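Local coordinates for DUAL specificity protein phosphatase 14 (Homo sapiens, PDB 2WGP), which dephosphorylates phosphotyrosine, phosphoserine and phosphothreonine in proteins, inactivating the MAP kinases ERK, JNK and p38, and damps T-cell receptor signalling by dephosphorylating TAB1, at residues A[32-37]-A[50-55]; A[94-99]-A[104-109]; A[146-151]-A[185-190]. One frame throughout, in Å; residues are numbered along the deposited sequence.

Contacts 1 and 2 lie in the interior of the phosphatase domain and work on the same central sheet: strands 33-36 and 54-57 both neighbour strand 106-109, and F34 pairs its backbone with T106 and V108. Contact 1 uses the sheet face where F34 and L107 point, and contact 2 the face covered by helix 89-101. Both are mainly apolar, although contact 2 adds a backbone hydrogen bond and a bridging water. Contact 3 lies across the chain's centre, about 25 Å from contact 1 centre to centre. It is a partly buried salt bridge between a loop and the C-terminal helix 182-188, and it buries far less surface than either of the others.

Contact 1. Residues A[32-37]-A[50-55]; sequences SLFLGR and RGITCI
Across the contact, the ring of F34 meets two side chains, those of R50 and I52. R50 lays its aliphatic stem over one face: CB stands 4.2 Å from the centroid of the F34 ring and 28° off the ring normal, the geometry of a CH-pi contact. Next along the stem, R50 CG approaches F34 CE1 at 3.8 Å. The guanidinium plane is turned 63° from the ring, which rules out a parallel stack of the two groups. I52 meets the CD2 side of the ring obliquely, its CG1 3.8 Å from F34 CD2 and its CD1 3.9 Å from the same atom.

The F34 side chain leaves the strand toward these partners with CG anti to the carbonyl carbon (chi1 -61°). Backbone hydrogen bonds to T106 and V108 fix its root on strand 106-109, which separates strands 33-36 and 54-57 in the sheet. The ring also touches L107 of that middle strand, and L107 in turn touches I52. L33 and L35 reach helix 116-129 on the opposite face.

On the other side, G51, with its positive phi, closes the helix ending at residue 49 in a Schellman motif, between the two residues that grip the ring. R50 turns its polar end back on that helix, where NH1 is hydrogen-bonded to L46 O. An alanine at F34 would remove the whole ring, and is likely to leave a gap beside I52 and the R50 stem without its aromatic cover.

No hydrogen bond or salt bridge spans the two segments. Cohesion here therefore comes from hydrocarbon and ring packing, with the arginine contributing methylene groups while its guanidinium NH1 is hydrogen-bonded back to the preceding helix.

Contact 2. Residues A[94-99]-A[104-109]; sequences DKIHSV and GATLVH
I96 and V99 of helix 89-101 pack on T106 and V108 of strand 106-109 in a buried helix-on-sheet contact, part of a beta-alpha-beta crossover. The helix returns the chain from strand 71-74 to strand 106-109; these two strands run parallel in the sheet, with strand 54-57 between them. Helix and strand axes approach to 9.4 Å at 156°, close to antiparallel, as expected after a short turn.

That turn is fastened by G104 N donating to V99 O (2.9 Å, 164° at the hydrogen). V99 carries CG1 anti to its own nitrogen (chi1 167°), which sets that methyl against A105 and T106, 3.4 Å from A105 N and 3.4 Å from T106 OG1. Farther along, the I96 side chain crosses those of T106 and V108 at about a right angle: its CG1 lies 4.1 Å from T106 CG2, and its CD1 lies 3.8 Å from V108 CG2. The strand leads directly to C110, the phosphocysteine nucleophile, in the phosphate-binding loop characteristic of the family. Polar groups inside this packing are bridged by one water, which donates to I96 O at 2.8 Å and is hydrogen-bonded to T106 OG1 at 2.8 Å.

Contact 3. Residues A[146-151]-A[185-190]; sequences VIRPNV and EKESRH
R148 and E187 have the closest alpha carbons of the two segments, yet these stand 11.6 Å apart, so the irregular loop 146-151 meets the end of helix 182-188 through long side chains alone. R148 NH1 forms a salt bridge with E187 OE2 at 3.2 Å. The oxygen arrives at the edge of the guanidinium, near its plane, while the carboxylate plane is turned 51° from it, so the two groups do not pair in a flat, two-pronged way. R148 bends at chi2 (90°) and E187 runs extended beyond CG, and the two chains, running in opposite directions, meet only at their ends. The other oxygen, E187 OE1, is hydrogen-bonded to Y137 OH, giving the carboxylate a second hold.

R148 also makes a cation-pi contact with Y184, and it packs on Y88 of a neighbouring subunit. Within the helix end, S188 OG donates to E185 O at 2.6 Å, and R189 NH1 bridges to E185 OE1 at 3.1 Å.

On the loop side, N150 ND2 is hydrogen-bonded to D79 OD1, and N150 OD1 caps F153 N. The arrangement is thus a C-terminal helix tied by a salt bridge to the loop whose N150 is the N-cap of helix 151-165, with the R148 side chain about 10 Å from that of the catalytic C110.

Contact 1. Residues A[32-37]-A[50-55]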
loop_
_atom_site.group_PDB
_atom_site.type_symbol
_atom_site.label_atom_id
_atom_site.label_comp_id
_atom_site.label_asym_id
_atom_site.label_seq_id
_atom_site.Cartn_x
_atom_site.Cartn_y
_atom_site.Cartn_z
ATOM N N SER A 32 40.606 -1.659 -12.358
ATOM C CA SER A 32 40.121 -0.400 -12.898
ATOM C C SER A 32 38.839 0.111 -12.231
ATOM O O SER A 32 38.170 0.989 -12.784
ATOM C CB SER A 32 39.866 -0.596 -14.387
ATOM O OG SER A 32 38.723 -1.407 -14.556
ATOM N N LEU A 33 38.502 -0.435 -11.060
ATOM C CA LEU A 33 37.244 -0.074 -10.390
ATOM C C LEU A 33 37.444 0.020 -8.899
ATOM O O LEU A 33 37.912 -0.939 -8.250
ATOM C CB LEU A 33 36.100 -1.064 -10.711
ATOM C CG LEU A 33 34.738 -0.853 -10.025
ATOM C CD1 LEU A 33 34.086 0.443 -10.485
ATOM C CD2 LEU A 33 33.786 -2.030 -10.249
ATOM N N PHE A 34 37.053 1.180 -8.366
ATOM C CA PHE A 34 37.062 1.414 -6.944
ATOM C C PHE A 34 35.670 1.856 -6.505
ATOM O O PHE A 34 34.921 2.486 -7.274
ATOM C CB PHE A 34 38.077 2.491 -6.585
ATOM C CG PHE A 34 39.489 2.135 -6.966
ATOM C CD1 PHE A 34 40.387 1.661 -5.996
ATOM C CD2 PHE A 34 39.929 2.274 -8.282
ATOM C CE1 PHE A 34 41.700 1.333 -6.345
ATOM C CE2 PHE A 34 41.234 1.925 -8.629
ATOM C CZ PHE A 34 42.109 1.453 -7.656
ATOM N N LEU A 35 35.347 1.549 -5.254
ATOM C CA LEU A 35 34.089 1.935 -4.627
ATOM C C LEU A 35 34.402 2.792 -3.398
ATOM O O LEU A 35 35.348 2.500 -2.642
ATOM C CB LEU A 35 33.358 0.666 -4.196
ATOM C CG LEU A 35 32.091 0.667 -3.360
ATOM C CD1 LEU A 35 31.573 -0.738 -3.194
ATOM C CD2 LEU A 35 32.289 1.333 -1.999
ATOM N N GLY A 36 33.610 3.837 -3.173
ATOM C CA GLY A 36 33.859 4.698 -2.039
ATOM C C GLY A 36 32.697 5.507 -1.490
ATOM O O GLY A 36 31.613 5.580 -2.079
ATOM N N ARG A 37 32.978 6.098 -0.331
ATOM C CA ARG A 37 32.216 7.195 0.248
ATOM C C ARG A 37 32.494 8.489 -0.458
ATOM O O ARG A 37 33.594 8.701 -0.987
ATOM C CB ARG A 37 32.656 7.418 1.702
ATOM C CG ARG A 37 32.309 6.321 2.597
ATOM C CD ARG A 37 32.316 6.720 4.067
ATOM N NE ARG A 37 33.609 6.487 4.712
ATOM C CZ ARG A 37 34.444 7.428 5.161
ATOM N NH1 ARG A 37 34.173 8.711 5.051
ATOM N NH2 ARG A 37 35.579 7.074 5.743
ATOM N N ARG A 50 45.754 6.158 -7.194
ATOM C CA ARG A 50 45.117 4.923 -7.681
ATOM C C ARG A 50 44.909 4.884 -9.190
ATOM O O ARG A 50 44.307 3.938 -9.705
ATOM C CB ARG A 50 43.774 4.742 -6.964
ATOM C CG ARG A 50 43.975 4.306 -5.525
ATOM C CD ARG A 50 42.862 4.777 -4.614
ATOM N NE ARG A 50 43.078 4.254 -3.268
ATOM C CZ ARG A 50 43.991 4.713 -2.412
ATOM N NH1 ARG A 50 44.759 5.758 -2.719
ATOM N NH2 ARG A 50 44.117 4.127 -1.223
ATOM N N GLY A 51 45.379 5.919 -9.891
ATOM C CA GLY A 51 45.197 6.026 -11.335
ATOM C C GLY A 51 43.763 6.252 -11.783
ATOM O O GLY A 51 43.419 5.981 -12.931
ATOM N N ILE A 52 42.940 6.784 -10.884
ATOM C CA ILE A 52 41.534 7.062 -11.159
ATOM C C ILE A 52 41.432 8.236 -12.138
ATOM O O ILE A 52 42.066 9.280 -11.958
ATOM C CB ILE A 52 40.713 7.291 -9.851
ATOM C CG1 ILE A 52 40.586 5.959 -9.081
ATOM C CG2 ILE A 52 39.285 7.877 -10.158
ATOM C CD1 ILE A 52 40.221 6.086 -7.613
ATOM N N THR A 53 40.680 8.007 -13.206
ATOM C CA THR A 53 40.485 8.984 -14.272
ATOM C C THR A 53 39.013 9.408 -14.423
ATOM O O THR A 53 38.720 10.444 -15.025
ATOM C CB THR A 53 40.975 8.400 -15.617
ATOM O OG1 THR A 53 40.282 7.174 -15.880
ATOM C CG2 THR A 53 42.490 8.149 -15.570
ATOM N N CYS A 54 38.102 8.588 -13.886
ATOM C CA CYS A 54 36.677 8.805 -14.020
ATOM C C CYS A 54 35.989 8.609 -12.682
ATOM O O CYS A 54 36.262 7.623 -11.960
ATOM C CB CYS A 54 36.100 7.838 -15.031
ATOM S SG CYS A 54 34.324 7.978 -15.295
ATOM N N ILE A 55 35.148 9.579 -12.326
ATOM C CA ILE A 55 34.346 9.522 -11.099
ATOM C C ILE A 55 32.852 9.451 -11.443
ATOM O O ILE A 55 32.285 10.368 -12.076
ATOM C CB ILE A 55 34.602 10.745 -10.167
ATOM C CG1 ILE A 55 36.088 10.854 -9.788
ATOM C CG2 ILE A 55 33.749 10.658 -8.895
ATOM C CD1 ILE A 55 36.436 12.127 -8.975
#

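Contact 2. Residues A[94-99]-A[104-109]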
loop_
_atom_site.group_PDB
_atom_site.type_symbol
_atom_site.label_atom_id
_atom_site.label_comp_id
_atom_site.label_asym_id
_atom_site.label_seq_id
_atom_site.Cartn_x
_atom_site.Cartn_y
_atom_site.Cartn_z
ATOM N N ASP A 94 28.833 -0.233 -18.600
ATOM C CA ASP A 94 29.476 0.102 -19.882
ATOM C C ASP A 94 30.547 1.203 -19.753
ATOM O O ASP A 94 31.595 1.117 -20.385
ATOM C CB ASP A 94 28.424 0.503 -20.917
ATOM C CG ASP A 94 27.550 -0.658 -21.348
ATOM O OD1 ASP A 94 27.817 -1.811 -20.935
ATOM O OD2 ASP A 94 26.599 -0.412 -22.123
ATOM N N LYS A 95 30.284 2.210 -18.932
ATOM C CA LYS A 95 31.253 3.294 -18.698
ATOM C C LYS A 95 32.527 2.798 -17.990
ATOM O O LYS A 95 33.648 3.086 -18.433
ATOM C CB LYS A 95 30.609 4.448 -17.923
ATOM C CG LYS A 95 31.555 5.635 -17.677
ATOM C CD LYS A 95 32.108 6.204 -18.966
ATOM C CE LYS A 95 32.880 7.497 -18.758
ATOM N NZ LYS A 95 33.372 8.032 -20.107
ATOM N N ILE A 96 32.338 1.998 -16.937
ATOM C CA ILE A 96 33.459 1.380 -16.225
ATOM C C ILE A 96 34.291 0.574 -17.219
ATOM O O ILE A 96 35.512 0.667 -17.198
ATOM C CB ILE A 96 33.025 0.479 -15.018
ATOM C CG1 ILE A 96 32.301 1.319 -13.950
ATOM C CG2 ILE A 96 34.260 -0.201 -14.387
ATOM C CD1 ILE A 96 31.376 0.504 -12.943
ATOM N N HIS A 97 33.623 -0.189 -18.081
ATOM C CA HIS A 97 34.301 -1.014 -19.088
ATOM C C HIS A 97 35.042 -0.148 -20.114
ATOM O O HIS A 97 36.188 -0.430 -20.459
ATOM C CB HIS A 97 33.277 -1.938 -19.775
ATOM C CG HIS A 97 33.859 -2.829 -20.832
ATOM N ND1 HIS A 97 34.704 -3.873 -20.533
ATOM C CD2 HIS A 97 33.715 -2.836 -22.177
ATOM C CE1 HIS A 97 35.055 -4.489 -21.647
ATOM N NE2 HIS A 97 34.467 -3.880 -22.661
ATOM N N SER A 98 34.367 0.891 -20.611
ATOM C CA SER A 98 34.954 1.847 -21.584
ATOM C C SER A 98 36.233 2.483 -21.028
ATOM O O SER A 98 37.246 2.565 -21.716
ATOM C CB SER A 98 33.953 2.963 -21.901
ATOM O OG SER A 98 34.583 3.930 -22.721
ATOM N N VAL A 99 36.162 2.962 -19.785
ATOM C CA VAL A 99 37.309 3.589 -19.108
ATOM C C VAL A 99 38.473 2.612 -18.943
ATOM O O VAL A 99 39.632 2.930 -19.240
ATOM C CB VAL A 99 36.880 4.157 -17.720
ATOM C CG1 VAL A 99 38.101 4.531 -16.875
ATOM C CG2 VAL A 99 35.995 5.361 -17.938
ATOM N N GLY A 104 42.170 3.556 -18.084
ATOM C CA GLY A 104 41.960 4.387 -16.930
ATOM C C GLY A 104 41.343 3.560 -15.814
ATOM O O GLY A 104 41.381 2.309 -15.814
ATOM N N ALA A 105 40.770 4.261 -14.857
ATOM C CA ALA A 105 40.108 3.604 -13.737
ATOM C C ALA A 105 38.979 4.481 -13.208
ATOM O O ALA A 105 39.021 5.704 -13.300
ATOM C CB ALA A 105 41.121 3.274 -12.635
ATOM N N THR A 106 37.956 3.821 -12.683
ATOM C CA THR A 106 36.751 4.491 -12.241
ATOM C C THR A 106 36.547 4.332 -10.735
ATOM O O THR A 106 36.703 3.243 -10.182
ATOM C CB THR A 106 35.510 3.949 -13.022
ATOM O OG1 THR A 106 35.706 4.143 -14.442
ATOM C CG2 THR A 106 34.240 4.655 -12.580
ATOM N N LEU A 107 36.179 5.437 -10.084
ATOM C CA LEU A 107 35.623 5.399 -8.758
ATOM C C LEU A 107 34.119 5.576 -8.835
ATOM O O LEU A 107 33.618 6.576 -9.372
ATOM C CB LEU A 107 36.211 6.476 -7.875
ATOM C CG LEU A 107 35.527 6.664 -6.519
ATOM C CD1 LEU A 107 35.840 5.488 -5.544
ATOM C CD2 LEU A 107 35.972 8.024 -5.945
ATOM N N VAL A 108 33.394 4.593 -8.325
ATOM C CA VAL A 108 31.954 4.725 -8.162
ATOM C C VAL A 108 31.746 5.019 -6.689
ATOM O O VAL A 108 32.089 4.177 -5.824
ATOM C CB VAL A 108 31.144 3.479 -8.587
ATOM C CG1 VAL A 108 29.634 3.767 -8.413
ATOM C CG2 VAL A 108 31.493 3.023 -10.062
ATOM N N HIS A 109 31.223 6.216 -6.402
ATOM C CA HIS A 109 30.987 6.632 -5.018
ATOM C C HIS A 109 29.527 6.972 -4.784
ATOM O O HIS A 109 28.780 7.323 -5.720
ATOM C CB HIS A 109 31.912 7.786 -4.557
ATOM C CG HIS A 109 31.457 9.169 -4.939
ATOM N ND1 HIS A 109 30.478 9.861 -4.244
ATOM C CD2 HIS A 109 31.891 10.006 -5.913
ATOM C CE1 HIS A 109 30.315 11.051 -4.801
ATOM N NE2 HIS A 109 31.158 11.165 -5.813
HETATM O O HOH W 1 37.066 1.810 -15.215
#

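Contact 3. Residues A[146-151]-A[185-190]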
loop_
_atom_site.group_PDB
_atom_site.type_symbol
_atom_site.label_atom_id
_atom_site.label_comp_id
_atom_site.label_asym_id
_atom_site.label_seq_id
_atom_site.Cartn_x
_atom_site.Cartn_y
_atom_site.Cartn_z
ATOM N N VAL A 146 31.291 -3.536 4.884
ATOM C CA VAL A 146 30.138 -2.747 5.300
ATOM C C VAL A 146 29.032 -2.635 4.249
ATOM O O VAL A 146 27.959 -2.119 4.573
ATOM C CB VAL A 146 30.536 -1.308 5.764
ATOM C CG1 VAL A 146 31.520 -1.369 6.950
ATOM C CG2 VAL A 146 31.064 -0.486 4.604
ATOM N N ILE A 147 29.249 -3.149 3.024
ATOM C CA ILE A 147 28.206 -3.010 1.992
ATOM C C ILE A 147 26.901 -3.684 2.398
ATOM O O ILE A 147 26.880 -4.721 3.100
ATOM C CB ILE A 147 28.634 -3.419 0.541
ATOM C CG1 ILE A 147 28.842 -4.941 0.351
ATOM C CG2 ILE A 147 29.845 -2.583 0.101
ATOM C CD1 ILE A 147 28.396 -5.433 -1.044
ATOM N N ARG A 148 25.821 -3.054 1.978
ATOM C CA ARG A 148 24.459 -3.450 2.349
ATOM C C ARG A 148 23.441 -2.754 1.427
ATOM O O ARG A 148 22.752 -1.831 1.827
ATOM C CB ARG A 148 24.202 -3.085 3.815
ATOM C CG ARG A 148 22.977 -3.716 4.402
ATOM C CD ARG A 148 23.260 -5.028 5.029
ATOM N NE ARG A 148 22.097 -5.570 5.702
ATOM C CZ ARG A 148 22.047 -6.756 6.301
ATOM N NH1 ARG A 148 23.087 -7.561 6.265
ATOM N NH2 ARG A 148 20.935 -7.128 6.943
ATOM N N PRO A 149 23.349 -3.206 0.169
ATOM C CA PRO A 149 22.346 -2.649 -0.732
ATOM C C PRO A 149 20.965 -2.746 -0.119
ATOM O O PRO A 149 20.659 -3.690 0.632
ATOM C CB PRO A 149 22.450 -3.548 -1.956
ATOM C CG PRO A 149 23.890 -3.987 -1.960
ATOM C CD PRO A 149 24.183 -4.219 -0.504
ATOM N N ASN A 150 20.137 -1.744 -0.359
ATOM C CA ASN A 150 18.826 -1.767 0.249
ATOM C C ASN A 150 17.972 -2.867 -0.402
ATOM O O ASN A 150 18.378 -3.421 -1.405
ATOM C CB ASN A 150 18.188 -0.374 0.252
ATOM C CG ASN A 150 17.672 0.057 -1.093
ATOM O OD1 ASN A 150 16.911 -0.657 -1.741
ATOM N ND2 ASN A 150 18.026 1.269 -1.490
ATOM N N VAL A 151 16.830 -3.239 0.178
ATOM C CA VAL A 151 16.099 -4.415 -0.353
ATOM C C VAL A 151 15.527 -4.229 -1.763
ATOM O O VAL A 151 15.430 -5.211 -2.516
ATOM C CB VAL A 151 15.017 -4.934 0.611
ATOM C CG1 VAL A 151 15.710 -5.477 1.894
ATOM C CG2 VAL A 151 13.966 -3.840 0.898
ATOM N N GLU A 185 19.520 -12.998 5.577
ATOM C CA GLU A 185 18.957 -13.933 6.559
ATOM C C GLU A 185 20.067 -14.886 7.025
ATOM O O GLU A 185 20.213 -15.140 8.221
ATOM C CB GLU A 185 17.785 -14.689 5.936
ATOM C CG GLU A 185 16.828 -15.296 6.928
ATOM C CD GLU A 185 17.266 -16.660 7.406
ATOM O OE1 GLU A 185 18.078 -17.283 6.688
ATOM O OE2 GLU A 185 16.779 -17.123 8.473
ATOM N N LYS A 186 20.833 -15.415 6.072
ATOM C CA LYS A 186 21.942 -16.322 6.382
ATOM C C LYS A 186 22.982 -15.674 7.313
ATOM O O LYS A 186 23.399 -16.295 8.286
ATOM C CB LYS A 186 22.566 -16.871 5.095
ATOM C CG LYS A 186 21.606 -17.791 4.327
ATOM C CD LYS A 186 22.108 -18.184 2.951
ATOM C CE LYS A 186 21.213 -19.240 2.340
ATOM N NZ LYS A 186 21.843 -19.878 1.155
ATOM N N GLU A 187 23.365 -14.441 7.016
ATOM C CA GLU A 187 24.279 -13.656 7.850
ATOM C C GLU A 187 23.780 -13.462 9.307
ATOM O O GLU A 187 24.596 -13.452 10.231
ATOM C CB GLU A 187 24.544 -12.270 7.209
ATOM C CG GLU A 187 25.450 -12.325 5.946
ATOM C CD GLU A 187 25.452 -11.027 5.136
ATOM O OE1 GLU A 187 25.811 -11.066 3.935
ATOM O OE2 GLU A 187 25.098 -9.976 5.720
ATOM N N SER A 188 22.464 -13.324 9.486
ATOM C CA SER A 188 21.824 -13.079 10.802
ATOM C C SER A 188 21.933 -14.273 11.761
ATOM O O SER A 188 21.760 -14.124 12.975
ATOM C CB SER A 188 20.340 -12.698 10.655
ATOM O OG SER A 188 19.521 -13.815 10.332
ATOM N N ARG A 189 22.201 -15.440 11.189
ATOM C CA ARG A 189 22.364 -16.673 11.937
ATOM C C ARG A 189 23.848 -17.026 12.063
ATOM O O ARG A 189 24.183 -18.119 12.477
ATOM C CB ARG A 189 21.618 -17.788 11.205
ATOM C CG ARG A 189 20.120 -17.515 11.033
ATOM C CD ARG A 189 19.603 -18.133 9.759
ATOM N NE ARG A 189 20.105 -19.496 9.606
ATOM C CZ ARG A 189 20.406 -20.086 8.451
ATOM N NH1 ARG A 189 20.264 -19.454 7.287
ATOM N NH2 ARG A 189 20.865 -21.332 8.464
ATOM N N HIS A 190 24.720 -16.068 11.729
ATOM C CA HIS A 190 26.174 -16.243 11.723
ATOM C C HIS A 190 26.581 -17.274 10.672
ATOM O O HIS A 190 26.212 -17.134 9.500
ATOM C CB HIS A 190 26.703 -16.563 13.136
ATOM C CG HIS A 190 27.627 -17.745 13.201
ATOM N ND1 HIS A 190 28.891 -17.742 12.647
ATOM C CD2 HIS A 190 27.477 -18.959 13.785
ATOM C CE1 HIS A 190 29.467 -18.910 12.866
ATOM N NE2 HIS A 190 28.633 -19.665 13.560
#